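Local coordinates for protein branched-chain-amino-acid aminotransferase (Pseudomonas aeruginosa, PDB 6NST) that probably transfers the amino group between leucine, isoleucine or valine and 2-oxoglutarate, using pyridoxal 5'-phosphate as cofactor, at residues A[84-87]-A[88-92]. The protein carries 1 engineered substitution. Sequence-based numbering, arbitrary orientation.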
loop_
_atom_site.group_PDB
_atom_site.type_symbol
_atom_site.label_atom_id
_atom_site.label_comp_id
_atom_site.label_asym_id
_atom_site.label_seq_id
_atom_site.Cartn_x
_atom_site.Cartn_y
_atom_site.Cartn_z
ATOM N N THR A 84 -7.245 -19.579 -37.122
ATOM C CA THR A 84 -6.077 -18.705 -37.119
ATOM C C THR A 84 -5.205 -18.955 -38.344
ATOM O O THR A 84 -4.699 -18.009 -38.960
ATOM C CB THR A 84 -5.274 -18.908 -35.836
ATOM O OG1 THR A 84 -6.148 -18.783 -34.708
ATOM C CG2 THR A 84 -4.168 -17.869 -35.729
ATOM N N ARG A 85 -5.029 -20.224 -38.716
ATOM C CA ARG A 85 -4.286 -20.541 -39.931
ATOM C C ARG A 85 -5.033 -20.071 -41.175
ATOM O O ARG A 85 -4.416 -19.584 -42.128
ATOM C CB ARG A 85 -4.011 -22.044 -39.993
ATOM C CG ARG A 85 -3.164 -22.550 -38.830
ATOM C CD ARG A 85 -3.250 -24.060 -38.662
ATOM N NE ARG A 85 -2.678 -24.783 -39.794
ATOM C CZ ARG A 85 -3.396 -25.351 -40.758
ATOM N NH1 ARG A 85 -4.720 -25.284 -40.729
ATOM N NH2 ARG A 85 -2.789 -25.988 -41.750
ATOM N N ALA A 86 -6.363 -20.192 -41.176
ATOM C CA ALA A 86 -7.141 -19.745 -42.328
ATOM C C ALA A 86 -7.040 -18.237 -42.517
ATOM O O ALA A 86 -6.971 -17.754 -43.653
ATOM C CB ALA A 86 -8.602 -20.170 -42.174
ATOM N N ALA A 87 -7.027 -17.478 -41.416
ATOM C CA ALA A 87 -6.921 -16.026 -41.520
ATOM C C ALA A 87 -5.643 -15.606 -42.232
ATOM O O ALA A 87 -5.629 -14.586 -42.931
ATOM C CB ALA A 87 -6.987 -15.392 -40.130
ATOM N N VAL A 88 -4.572 -16.378 -42.076
ATOM C CA VAL A 88 -3.315 -16.097 -42.763
ATOM C C VAL A 88 -3.314 -16.673 -44.174
ATOM O O VAL A 88 -2.921 -15.995 -45.126
ATOM C CB VAL A 88 -2.136 -16.640 -41.932
ATOM C CG1 VAL A 88 -0.822 -16.402 -42.654
ATOM C CG2 VAL A 88 -2.121 -15.997 -40.560
ATOM N N ARG A 89 -3.758 -17.922 -44.324
ATOM C CA ARG A 89 -3.749 -18.567 -45.634
ATOM C C ARG A 89 -4.661 -17.846 -46.615
ATOM O O ARG A 89 -4.235 -17.477 -47.717
ATOM C CB ARG A 89 -4.167 -20.031 -45.500
ATOM C CG ARG A 89 -4.261 -20.765 -46.828
ATOM C CD ARG A 89 -4.742 -22.194 -46.644
ATOM N NE ARG A 89 -6.037 -22.255 -45.975
ATOM C CZ ARG A 89 -6.207 -22.605 -44.704
ATOM N NH1 ARG A 89 -5.159 -22.933 -43.960
ATOM N NH2 ARG A 89 -7.424 -22.632 -44.179
ATOM N N GLU A 90 -5.924 -17.635 -46.234
ATOM C CA GLU A 90 -6.908 -17.118 -47.178
ATOM C C GLU A 90 -6.603 -15.695 -47.623
ATOM O O GLU A 90 -7.106 -15.269 -48.668
ATOM C CB GLU A 90 -8.308 -17.196 -46.569
ATOM C CG GLU A 90 -8.737 -18.611 -46.210
ATOM C CD GLU A 90 -8.849 -19.521 -47.421
ATOM O OE1 GLU A 90 -9.209 -19.027 -48.512
ATOM O OE2 GLU A 90 -8.573 -20.731 -47.281
ATOM N N ASN A 91 -5.795 -14.955 -46.867
ATOM C CA ASN A 91 -5.336 -13.641 -47.292
ATOM C C ASN A 91 -4.016 -13.699 -48.047
ATOM O O ASN A 91 -3.515 -12.652 -48.469
ATOM C CB ASN A 91 -5.200 -12.710 -46.084
ATOM C CG ASN A 91 -6.537 -12.350 -45.477
ATOM O OD1 ASN A 91 -7.242 -11.479 -45.983
ATOM N ND2 ASN A 91 -6.896 -13.019 -44.387
ATOM N N ASN A 92 -3.450 -14.897 -48.224
ATOM C CA ASN A 92 -2.202 -15.089 -48.964
ATOM C C ASN A 92 -1.066 -14.262 -48.366
ATOM O O ASN A 92 -0.287 -13.633 -49.084
ATOM C CB ASN A 92 -2.385 -14.768 -50.449
ATOM C CG ASN A 92 -3.470 -15.606 -51.094
ATOM O OD1 ASN A 92 -4.645 -15.234 -51.088
ATOM N ND2 ASN A 92 -3.082 -16.745 -51.656
#
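The C-terminal end of helix 77-89 is held by R89 and E90, whose backbone N atoms bond to R85 O and A86 O, both at 2.8 Å. One residue further on, a side chain appears to take over: N91 ND2 hydrogen-bonds to A87 O at 2.5 Å, too short to take literally, so the amide probably stands in for the next backbone N-H at the last turn. Its OD1 meets V9 N, tying the helix end to strand 9-12. N92, the first residue to leave helical phi/psi, has positive phi and ends the helix in a Schellman motif; the type I turn from R89 to N92 is closed by N92 N to R89 O at 2.7 Å.

The outer face is polar. With CG anti to the backbone N (chi1 177°), the R89 chain runs out and bends at chi3, which folds its guanidinium back with one face over A86 CA; NH2 lies 3.4 Å from A86 CB, and the small methyl leaves room for it. R89 NE also makes a salt bridge with E90 OE2 (3.2 Å), approaching from the anti side, well out of the carboxylate plane. The planes of the R85 and R89 guanidinium groups are 48° apart, with R85 NH1 4.0 Å from R89 NH1. Their like charges are probably eased by E82, which pairs with R85, by E90, and by the carbonyls of L305 and V306, bonded to R85 NE and R89 NH1.

Turned toward the antiparallel sheet instead, compact side chains suit a buried face: T84 packs on I98 and I122, A87 on I122 and A124, V88 on I98 and A124, while I80 O satisfies T84 OG1 within the helix.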